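PDB 4OJV: 3',5'-cyclic-nucleotide phosphodiesterase 1 from Saccharomyces cerevisiae, which belongs to the class-II cyclic-nucleotide phosphodiesterases, metalloenzymes of the metallo-hydrolase/oxidoreductase superfamily, and holds two zinc ions in this model. Local coordinates for residues L25-I36 with K198-V206; K152-I162 with S183-P193. All blocks are in the same frame, centred on the assembly; numbering follows the deposited sequence.

Interaction 1. Residues L25-I36 with K198-V206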
loop_
_atom_site.group_PDB
_atom_site.type_symbol
_atom_site.label_atom_id
_atom_site.label_comp_id
_atom_site.label_asym_id
_atom_site.label_seq_id
_atom_site.Cartn_x
_atom_site.Cartn_y
_atom_site.Cartn_z
ATOM N N LEU A 25 14.436 -12.806 -2.303
ATOM C CA LEU A 25 15.672 -13.502 -2.660
ATOM C C LEU A 25 15.593 -14.972 -2.306
ATOM O O LEU A 25 15.073 -15.334 -1.241
ATOM C CB LEU A 25 16.856 -12.923 -1.888
ATOM C CG LEU A 25 17.078 -11.414 -1.867
ATOM C CD1 LEU A 25 18.291 -11.064 -1.019
ATOM C CD2 LEU A 25 17.236 -10.870 -3.274
ATOM N N LYS A 26 16.159 -15.811 -3.173
ATOM C CA LYS A 26 16.397 -17.212 -2.850
ATOM C C LYS A 26 17.575 -17.711 -3.680
ATOM O O LYS A 26 17.932 -17.106 -4.691
ATOM C CB LYS A 26 15.150 -18.072 -3.100
ATOM C CG LYS A 26 14.716 -18.134 -4.563
ATOM C CD LYS A 26 13.524 -19.072 -4.785
ATOM C CE LYS A 26 13.894 -20.552 -4.785
ATOM N NZ LYS A 26 14.806 -20.944 -5.900
ATOM N N PRO A 27 18.184 -18.837 -3.268
ATOM C CA PRO A 27 19.210 -19.440 -4.109
ATOM C C PRO A 27 18.616 -19.877 -5.441
ATOM O O PRO A 27 17.454 -20.286 -5.508
ATOM C CB PRO A 27 19.642 -20.671 -3.302
ATOM C CG PRO A 27 19.312 -20.333 -1.887
ATOM C CD PRO A 27 18.028 -19.558 -1.991
ATOM N N ALA A 28 19.415 -19.795 -6.500
ATOM C CA ALA A 28 18.974 -20.273 -7.801
ATOM C C ALA A 28 18.668 -21.770 -7.777
ATOM O O ALA A 28 19.328 -22.544 -7.070
ATOM C CB ALA A 28 20.017 -19.965 -8.855
ATOM N N ARG A 29 17.640 -22.152 -8.531
ATOM C CA ARG A 29 17.334 -23.557 -8.879
ATOM C C ARG A 29 16.672 -24.399 -7.792
ATOM O O ARG A 29 15.873 -25.277 -8.108
ATOM C CB ARG A 29 18.579 -24.285 -9.408
ATOM C CG ARG A 29 19.116 -23.732 -10.719
ATOM C CD ARG A 29 20.450 -24.361 -11.122
ATOM N NE ARG A 29 21.519 -24.050 -10.167
ATOM C CZ ARG A 29 22.278 -22.954 -10.195
ATOM N NH1 ARG A 29 22.124 -22.040 -11.147
ATOM N NH2 ARG A 29 23.205 -22.775 -9.261
ATOM N N THR A 30 17.002 -24.155 -6.529
ATOM C CA THR A 30 16.511 -25.010 -5.441
ATOM C C THR A 30 15.032 -24.749 -5.137
ATOM O O THR A 30 14.491 -23.687 -5.470
ATOM C CB THR A 30 17.397 -24.897 -4.188
ATOM O OG1 THR A 30 17.645 -23.515 -3.900
ATOM C CG2 THR A 30 18.721 -25.615 -4.421
ATOM N N GLU A 31 14.363 -25.707 -4.500
ATOM C CA GLU A 31 12.897 -25.657 -4.418
ATOM C C GLU A 31 12.335 -25.598 -3.000
ATOM O O GLU A 31 11.171 -25.926 -2.771
ATOM C CB GLU A 31 12.249 -26.788 -5.221
ATOM C CG GLU A 31 12.542 -28.190 -4.718
ATOM C CD GLU A 31 12.070 -29.243 -5.696
ATOM O OE1 GLU A 31 11.155 -30.014 -5.342
ATOM O OE2 GLU A 31 12.592 -29.278 -6.827
ATOM N N ASP A 32 13.152 -25.156 -2.055
ATOM C CA ASP A 32 12.663 -24.909 -0.706
ATOM C C ASP A 32 11.594 -23.822 -0.733
ATOM O O ASP A 32 11.628 -22.935 -1.597
ATOM C CB ASP A 32 13.798 -24.468 0.202
ATOM C CG ASP A 32 14.961 -25.410 0.154
ATOM O OD1 ASP A 32 14.929 -26.439 0.859
ATOM O OD2 ASP A 32 15.900 -25.131 -0.608
ATOM N N PRO A 33 10.641 -23.878 0.211
ATOM C CA PRO A 33 9.635 -22.812 0.287
ATOM C C PRO A 33 10.159 -21.518 0.915
ATOM O O PRO A 33 9.533 -20.476 0.769
ATOM C CB PRO A 33 8.532 -23.435 1.147
ATOM C CG PRO A 33 9.225 -24.459 1.975
ATOM C CD PRO A 33 10.346 -24.996 1.131
ATOM N N GLU A 34 11.293 -21.579 1.601
ATOM C CA GLU A 34 11.792 -20.427 2.338
ATOM C C GLU A 34 12.280 -19.328 1.411
ATOM O O GLU A 34 12.899 -19.581 0.379
ATOM C CB GLU A 34 12.894 -20.845 3.317
ATOM C CG GLU A 34 12.389 -21.648 4.513
ATOM C CD GLU A 34 12.197 -23.129 4.226
ATOM O OE1 GLU A 34 12.672 -23.619 3.184
ATOM O OE2 GLU A 34 11.572 -23.817 5.066
ATOM N N LEU A 35 11.982 -18.092 1.808
ATOM C CA LEU A 35 12.295 -16.899 1.039
ATOM C C LEU A 35 12.747 -15.790 1.980
ATOM O O LEU A 35 12.265 -15.707 3.120
ATOM C CB LEU A 35 11.051 -16.413 0.287
ATOM C CG LEU A 35 10.453 -17.362 -0.750
ATOM C CD1 LEU A 35 9.072 -16.906 -1.197
ATOM C CD2 LEU A 35 11.395 -17.505 -1.939
ATOM N N ILE A 36 13.659 -14.943 1.504
ATOM C CA ILE A 36 14.053 -13.716 2.191
ATOM C C ILE A 36 13.405 -12.535 1.477
ATOM O O ILE A 36 13.337 -12.523 0.250
ATOM C CB ILE A 36 15.600 -13.524 2.169
ATOM C CG1 ILE A 36 16.278 -14.481 3.164
ATOM C CG2 ILE A 36 15.979 -12.059 2.398
ATOM C CD1 ILE A 36 17.783 -14.493 3.034
ATOM N N LYS A 198 24.820 -14.135 9.804
ATOM C CA LYS A 198 24.389 -15.290 9.020
ATOM C C LYS A 198 22.901 -15.243 8.731
ATOM O O LYS A 198 22.103 -14.861 9.592
ATOM C CB LYS A 198 24.748 -16.604 9.724
ATOM C CG LYS A 198 26.203 -16.726 10.167
ATOM C CD LYS A 198 27.163 -16.760 8.985
ATOM C CE LYS A 198 28.611 -16.674 9.438
ATOM N NZ LYS A 198 29.551 -16.520 8.292
ATOM N N CYS A 199 22.534 -15.613 7.507
ATOM C CA CYS A 199 21.133 -15.836 7.178
ATOM C C CYS A 199 20.673 -17.123 7.857
ATOM O O CYS A 199 21.482 -18.017 8.129
ATOM C CB CYS A 199 20.920 -15.929 5.669
ATOM S SG CYS A 199 21.161 -14.377 4.767
ATOM N N THR A 200 19.374 -17.217 8.123
ATOM C CA THR A 200 18.817 -18.283 8.960
ATOM C C THR A 200 18.666 -19.621 8.234
ATOM O O THR A 200 18.848 -20.680 8.838
ATOM C CB THR A 200 17.456 -17.869 9.563
ATOM O OG1 THR A 200 16.475 -17.778 8.524
ATOM C CG2 THR A 200 17.561 -16.526 10.278
ATOM N N ILE A 201 18.319 -19.588 6.952
ATOM C CA ILE A 201 18.102 -20.842 6.214
ATOM C C ILE A 201 19.121 -21.016 5.093
ATOM O O ILE A 201 19.741 -22.086 4.963
ATOM C CB ILE A 201 16.656 -20.967 5.660
ATOM C CG1 ILE A 201 15.618 -20.856 6.788
ATOM C CG2 ILE A 201 16.469 -22.254 4.850
ATOM C CD1 ILE A 201 15.568 -22.027 7.754
ATOM N N PHE A 202 19.314 -19.971 4.291
ATOM C CA PHE A 202 20.233 -20.088 3.170
ATOM C C PHE A 202 21.665 -20.004 3.678
ATOM O O PHE A 202 21.924 -19.319 4.665
ATOM C CB PHE A 202 19.998 -19.003 2.114
ATOM C CG PHE A 202 18.565 -18.879 1.653
ATOM C CD1 PHE A 202 17.744 -19.996 1.495
ATOM C CD2 PHE A 202 18.050 -17.626 1.329
ATOM C CE1 PHE A 202 16.431 -19.860 1.064
ATOM C CE2 PHE A 202 16.740 -17.485 0.894
ATOM C CZ PHE A 202 15.935 -18.602 0.758
ATOM N N PRO A 203 22.602 -20.681 2.988
ATOM C CA PRO A 203 24.014 -20.667 3.397
ATOM C C PRO A 203 24.695 -19.378 2.928
ATOM O O PRO A 203 25.663 -19.405 2.147
ATOM C CB PRO A 203 24.587 -21.911 2.710
ATOM C CG PRO A 203 23.736 -22.084 1.498
ATOM C CD PRO A 203 22.356 -21.632 1.889
ATOM N N TRP A 204 24.150 -18.259 3.406
ATOM C CA TRP A 204 24.561 -16.923 2.998
ATOM C C TRP A 204 24.973 -16.084 4.164
ATOM O O TRP A 204 24.444 -16.228 5.269
ATOM C CB TRP A 204 23.411 -16.179 2.350
ATOM C CG TRP A 204 22.852 -16.727 1.083
ATOM C CD1 TRP A 204 23.253 -17.838 0.347
ATOM C CD2 TRP A 204 21.731 -16.163 0.352
ATOM N NE1 TRP A 204 22.471 -17.994 -0.772
ATOM C CE2 TRP A 204 21.526 -17.008 -0.821
ATOM C CE3 TRP A 204 20.897 -15.067 0.552
ATOM C CZ2 TRP A 204 20.520 -16.749 -1.745
ATOM C CZ3 TRP A 204 19.895 -14.815 -0.387
ATOM C CH2 TRP A 204 19.714 -15.633 -1.506
ATOM N N ASP A 205 25.917 -15.185 3.922
ATOM C CA ASP A 205 26.221 -14.105 4.849
ATOM C C ASP A 205 25.389 -12.887 4.484
ATOM O O ASP A 205 25.110 -12.652 3.304
ATOM C CB ASP A 205 27.701 -13.706 4.772
ATOM C CG ASP A 205 28.647 -14.827 5.153
ATOM O OD1 ASP A 205 28.283 -15.698 5.968
ATOM O OD2 ASP A 205 29.783 -14.801 4.642
ATOM N N VAL A 206 25.009 -12.117 5.499
ATOM C CA VAL A 206 24.388 -10.806 5.317
ATOM C C VAL A 206 25.238 -9.767 6.043
ATOM O O VAL A 206 25.594 -9.954 7.213
ATOM C CB VAL A 206 22.898 -10.779 5.758
ATOM C CG1 VAL A 206 22.717 -11.168 7.219
ATOM C CG2 VAL A 206 22.265 -9.423 5.461
#
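Pro-27 sets CD over the centre of one face of the Phe-202 ring: CD of Pro-27 stands 3.4 Å from the ring centroid and only 9° off the ring normal, a CH-pi contact. Proline suits the place because its ring is compact and rigid, and its CD hydrogens, next to the nitrogen, are slightly polarised toward the pi cloud. Around the edge of the same ring come carbonyl oxygens instead. Glu-34 O lies 3.2 Å from Phe-202 CZ in the ring plane, and Leu-25 O approaches CE2 near that plane, so the weakly positive C-H rim of the phenyl group faces negative atoms; Leu-25 O also accepts the backbone N-H of Ile-36.

Pro-27 touches a second ring as well, its CG lying 3.8 Å from CZ2 of Trp-204, while CB of Leu-25 meets the indole at its edge, 3.9 Å from CZ3. Ile-36 runs past Phe-202 in the opposite direction. Extended at chi2 (171°), its chain carries CD1 to 3.6 Å from Phe-202 CD2 and 3.8 Å from Cys-199 SG. Farther out, Glu-34 turns its CG methylene across Ile-201 at about a right angle.

Beyond these segments, the rings of Phe-4 and Trp-204 meet edge-to-face (T-shaped). Phe-202, just before strand 204-215, and Trp-204, at its start, thus pack on the hairpin of strands 22-27 and 35-38, an apolar seam consistent with the two facing sheets of the alpha-beta/beta-alpha sandwich of the metallo-beta-lactamase fold.

Interaction 2. Residues K152-I162 with S183-P193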
loop_
_atom_site.group_PDB
_atom_site.type_symbol
_atom_site.label_atom_id
_atom_site.label_comp_id
_atom_site.label_asym_id
_atom_site.label_seq_id
_atom_site.Cartn_x
_atom_site.Cartn_y
_atom_site.Cartn_z
ATOM N N LYS A 152 7.140 -18.822 11.544
ATOM C CA LYS A 152 7.338 -17.529 12.205
ATOM C C LYS A 152 8.168 -16.592 11.340
ATOM O O LYS A 152 9.017 -17.047 10.567
ATOM C CB LYS A 152 8.025 -17.718 13.556
ATOM C CG LYS A 152 7.269 -18.623 14.519
ATOM C CD LYS A 152 7.860 -18.564 15.917
ATOM C CE LYS A 152 7.038 -19.397 16.887
ATOM N NZ LYS A 152 7.486 -19.217 18.295
ATOM N N LYS A 153 7.919 -15.290 11.476
ATOM C CA LYS A 153 8.651 -14.273 10.717
ATOM C C LYS A 153 9.507 -13.374 11.604
ATOM O O LYS A 153 9.112 -13.005 12.714
ATOM C CB LYS A 153 7.698 -13.399 9.904
ATOM C CG LYS A 153 6.851 -14.123 8.861
ATOM C CD LYS A 153 6.246 -13.104 7.902
ATOM C CE LYS A 153 4.957 -13.567 7.243
ATOM N NZ LYS A 153 5.193 -14.506 6.123
ATOM N N THR A 154 10.673 -13.015 11.090
ATOM C CA THR A 154 11.598 -12.126 11.767
ATOM C C THR A 154 11.883 -10.923 10.879
ATOM O O THR A 154 12.134 -11.066 9.672
ATOM C CB THR A 154 12.916 -12.844 12.131
ATOM O OG1 THR A 154 12.623 -13.987 12.939
ATOM C CG2 THR A 154 13.845 -11.922 12.904
ATOM N N ILE A 155 11.832 -9.740 11.482
ATOM C CA ILE A 155 12.139 -8.478 10.818
ATOM C C ILE A 155 13.497 -8.032 11.359
ATOM O O ILE A 155 13.639 -7.811 12.574
ATOM C CB ILE A 155 11.084 -7.395 11.140
ATOM C CG1 ILE A 155 9.674 -7.831 10.720
ATOM C CG2 ILE A 155 11.468 -6.083 10.477
ATOM C CD1 ILE A 155 8.569 -7.032 11.387
ATOM N N TRP A 156 14.481 -7.943 10.467
ATOM C CA TRP A 156 15.841 -7.540 10.802
ATOM C C TRP A 156 16.118 -6.147 10.330
ATOM O O TRP A 156 15.626 -5.716 9.277
ATOM C CB TRP A 156 16.842 -8.445 10.115
ATOM C CG TRP A 156 16.718 -9.908 10.412
ATOM C CD1 TRP A 156 15.937 -10.848 9.756
ATOM C CD2 TRP A 156 17.445 -10.654 11.438
ATOM N NE1 TRP A 156 16.125 -12.097 10.296
ATOM C CE2 TRP A 156 17.021 -12.048 11.307
ATOM C CE3 TRP A 156 18.379 -10.318 12.412
ATOM C CZ2 TRP A 156 17.514 -13.047 12.137
ATOM C CZ3 TRP A 156 18.873 -11.332 13.241
ATOM C CH2 TRP A 156 18.444 -12.662 13.107
ATOM N N GLY A 157 16.972 -5.433 11.055
ATOM C CA GLY A 157 17.404 -4.113 10.627
ATOM C C GLY A 157 18.464 -3.570 11.553
ATOM O O GLY A 157 18.704 -4.122 12.627
ATOM N N LEU A 158 19.096 -2.488 11.137
ATOM C CA LEU A 158 19.931 -1.711 12.035
ATOM C C LEU A 158 19.036 -1.021 13.070
ATOM O O LEU A 158 17.825 -0.914 12.871
ATOM C CB LEU A 158 20.747 -0.691 11.233
ATOM C CG LEU A 158 21.812 -1.250 10.274
ATOM C CD1 LEU A 158 22.502 -0.108 9.545
ATOM C CD2 LEU A 158 22.823 -2.142 10.983
ATOM N N PRO A 159 19.620 -0.547 14.191
ATOM C CA PRO A 159 18.790 0.099 15.219
ATOM C C PRO A 159 17.927 1.270 14.733
ATOM O O PRO A 159 16.801 1.423 15.206
ATOM C CB PRO A 159 19.820 0.568 16.248
ATOM C CG PRO A 159 20.929 -0.422 16.117
ATOM C CD PRO A 159 21.014 -0.729 14.643
ATOM N N HIS A 160 18.406 2.070 13.785
ATOM C CA HIS A 160 17.607 3.221 13.309
ATOM C C HIS A 160 16.292 2.784 12.696
ATOM O O HIS A 160 15.333 3.556 12.631
ATOM C CB HIS A 160 18.399 4.097 12.333
ATOM C CG HIS A 160 18.553 3.499 10.952
ATOM N ND1 HIS A 160 19.654 2.824 10.573
ATOM C CD2 HIS A 160 17.693 3.502 9.856
ATOM C CE1 HIS A 160 19.507 2.415 9.297
ATOM N NE2 HIS A 160 18.304 2.823 8.866
ATOM N N THR A 161 16.247 1.539 12.237
ATOM C CA THR A 161 15.031 0.948 11.698
ATOM C C THR A 161 14.234 0.250 12.794
ATOM O O THR A 161 13.054 0.529 12.974
ATOM C CB THR A 161 15.380 -0.041 10.581
ATOM O OG1 THR A 161 15.972 0.676 9.490
ATOM C CG2 THR A 161 14.149 -0.778 10.090
ATOM N N ILE A 162 14.876 -0.653 13.532
ATOM C CA ILE A 162 14.152 -1.486 14.481
ATOM C C ILE A 162 13.496 -0.669 15.593
ATOM O O ILE A 162 12.346 -0.908 15.954
ATOM C CB ILE A 162 15.055 -2.606 15.048
ATOM C CG1 ILE A 162 15.476 -3.570 13.926
ATOM C CG2 ILE A 162 14.369 -3.333 16.201
ATOM C CD1 ILE A 162 14.335 -4.316 13.251
ATOM N N SER A 183 3.131 -15.925 21.404
ATOM C CA SER A 183 3.659 -16.969 20.525
ATOM C C SER A 183 4.902 -16.523 19.760
ATOM O O SER A 183 5.599 -17.354 19.179
ATOM C CB SER A 183 2.588 -17.480 19.553
ATOM O OG SER A 183 2.130 -16.459 18.687
ATOM N N ARG A 184 5.181 -15.217 19.783
ATOM C CA ARG A 184 6.379 -14.642 19.149
ATOM C C ARG A 184 6.501 -15.040 17.676
ATOM O O ARG A 184 7.593 -15.311 17.174
ATOM C CB ARG A 184 7.660 -14.967 19.942
ATOM C CG ARG A 184 7.619 -14.567 21.416
ATOM C CD ARG A 184 7.486 -13.059 21.603
ATOM N NE ARG A 184 7.253 -12.675 22.999
ATOM C CZ ARG A 184 8.192 -12.237 23.835
ATOM N NH1 ARG A 184 9.455 -12.129 23.438
ATOM N NH2 ARG A 184 7.866 -11.910 25.080
ATOM N N LYS A 185 5.358 -15.072 16.999
ATOM C CA LYS A 185 5.302 -15.406 15.576
ATOM C C LYS A 185 5.823 -14.267 14.691
ATOM O O LYS A 185 6.144 -14.491 13.523
ATOM C CB LYS A 185 3.872 -15.789 15.171
ATOM C CG LYS A 185 3.337 -17.084 15.780
ATOM C CD LYS A 185 1.984 -17.459 15.182
ATOM C CE LYS A 185 1.188 -18.381 16.099
ATOM N NZ LYS A 185 -0.067 -18.872 15.458
ATOM N N LEU A 186 5.885 -13.057 15.244
ATOM C CA LEU A 186 6.542 -11.923 14.601
ATOM C C LEU A 186 7.558 -11.350 15.567
ATOM O O LEU A 186 7.202 -10.986 16.687
ATOM C CB LEU A 186 5.539 -10.842 14.196
ATOM C CG LEU A 186 6.114 -9.718 13.320
ATOM C CD1 LEU A 186 6.615 -10.239 11.973
ATOM C CD2 LEU A 186 5.081 -8.627 13.106
ATOM N N LYS A 187 8.817 -11.289 15.144
ATOM C CA LYS A 187 9.906 -10.796 15.982
ATOM C C LYS A 187 10.662 -9.673 15.302
ATOM O O LYS A 187 10.809 -9.682 14.083
ATOM C CB LYS A 187 10.898 -11.922 16.278
ATOM C CG LYS A 187 10.371 -13.005 17.202
ATOM C CD LYS A 187 11.476 -14.006 17.509
ATOM C CE LYS A 187 10.958 -15.211 18.276
ATOM N NZ LYS A 187 10.166 -16.125 17.405
ATOM N N LEU A 188 11.141 -8.715 16.089
ATOM C CA LEU A 188 12.057 -7.665 15.630
ATOM C C LEU A 188 13.450 -7.955 16.162
ATOM O O LEU A 188 13.613 -8.167 17.373
ATOM C CB LEU A 188 11.612 -6.294 16.147
ATOM C CG LEU A 188 10.330 -5.681 15.585
ATOM C CD1 LEU A 188 9.888 -4.483 16.405
ATOM C CD2 LEU A 188 10.547 -5.244 14.147
ATOM N N LYS A 189 14.452 -7.964 15.284
ATOM C CA LYS A 189 15.823 -8.242 15.699
ATOM C C LYS A 189 16.801 -7.261 15.074
ATOM O O LYS A 189 16.722 -6.938 13.883
ATOM C CB LYS A 189 16.204 -9.680 15.355
ATOM C CG LYS A 189 15.487 -10.717 16.201
ATOM C CD LYS A 189 16.037 -12.110 15.966
ATOM C CE LYS A 189 15.175 -13.157 16.653
ATOM N NZ LYS A 189 15.780 -14.511 16.543
ATOM N N CYS A 190 17.728 -6.771 15.886
ATOM C CA CYS A 190 18.740 -5.836 15.413
ATOM C C CYS A 190 19.954 -6.541 14.833
ATOM O O CYS A 190 20.309 -7.655 15.236
ATOM C CB CYS A 190 19.182 -4.891 16.532
ATOM S SG CYS A 190 18.104 -3.462 16.795
ATOM N N LEU A 191 20.576 -5.863 13.874
ATOM C CA LEU A 191 21.851 -6.248 13.303
ATOM C C LEU A 191 22.885 -5.205 13.700
ATOM O O LEU A 191 22.555 -4.037 13.911
ATOM C CB LEU A 191 21.755 -6.291 11.779
ATOM C CG LEU A 191 20.829 -7.338 11.167
ATOM C CD1 LEU A 191 20.569 -6.994 9.703
ATOM C CD2 LEU A 191 21.409 -8.739 11.305
ATOM N N ASN A 192 24.140 -5.639 13.777
ATOM C CA ASN A 192 25.266 -4.735 13.973
ATOM C C ASN A 192 25.812 -4.281 12.628
ATOM O O ASN A 192 26.005 -5.105 11.732
ATOM C CB ASN A 192 26.384 -5.422 14.761
ATOM C CG ASN A 192 25.967 -5.790 16.170
ATOM O OD1 ASN A 192 25.294 -5.021 16.855
ATOM N ND2 ASN A 192 26.374 -6.973 16.611
ATOM N N PRO A 193 26.088 -2.974 12.486
ATOM C CA PRO A 193 26.613 -2.481 11.219
ATOM C C PRO A 193 28.015 -3.025 10.918
ATOM O O PRO A 193 28.835 -3.205 11.839
ATOM C CB PRO A 193 26.652 -0.960 11.420
ATOM C CG PRO A 193 26.782 -0.780 12.892
ATOM C CD PRO A 193 25.988 -1.904 13.496
HETATM O O HOH W 1 9.492 -15.050 14.923
#
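Lys-152 reaches along the loop 183-185 that leads into strand 186-190 in a nearly straight chain. Its CB sits 3.7 Å from Lys-185 O, CG passes over Lys-185 CA, and CD comes 3.5 Å from Arg-184 O. CE then nears Ser-183 O, and NZ donates to that oxygen at 2.8 Å, nearly along the C=O axis. A long, flexible lysine suits this exposed turn, its methylenes covering backbone and its ammonium taking a carbonyl. Lys-187 NZ lies 4.2 Å from Lys-152 NZ; its bonds to Arg-184 O and to a water that bridges to Lys-153 O probably ease the repulsion.

From Lys-153 onward runs a parallel ladder: N-H groups of Lys-153, Ile-155 and Gly-157 alternate with those of Lys-187, Lys-189 and Leu-191 as donors across the gap. On one face of the sheet Lys-189 CB and Thr-154 CG2 cover the same face of the Trp-156 indole, whose NE1 bonds to Asp-123. On the other, branched Ile-155 packs beside Leu-188 (CB to CD2, 3.7 Å), and Ile-162 from the helix sets its CB 3.6 Å from Cys-190 SG. Adjacent parallel strands joined through a helix that packs on one face make this a beta-alpha-beta crossover, here ending at the edge strand of its sheet.

In the fold
After strand 4-8 the chain forms the hairpin of strands 22-27 and 35-38, then later adds strand 121-125 to the same sheet, after which come zinc ligands His-128, His-130, Asp-132 and His-133. Strands 153-157 and 186-190 extend that sheet outward, and interaction 2 closes the connection through helix 159-169. The chain next crosses to the second sheet, where residues 198-206 return to the early hairpin: interaction 1 closes a loop of 161 residues, with interaction 2 nested inside. Thr-200 CG2 touches Trp-156 CZ2 at 3.9 Å, linking the two contacts directly. Strand 204-215 continues to zinc ligand His-213, so a strand of the second sheet and the loop after strand 121-125 of the first both supply zinc ligands.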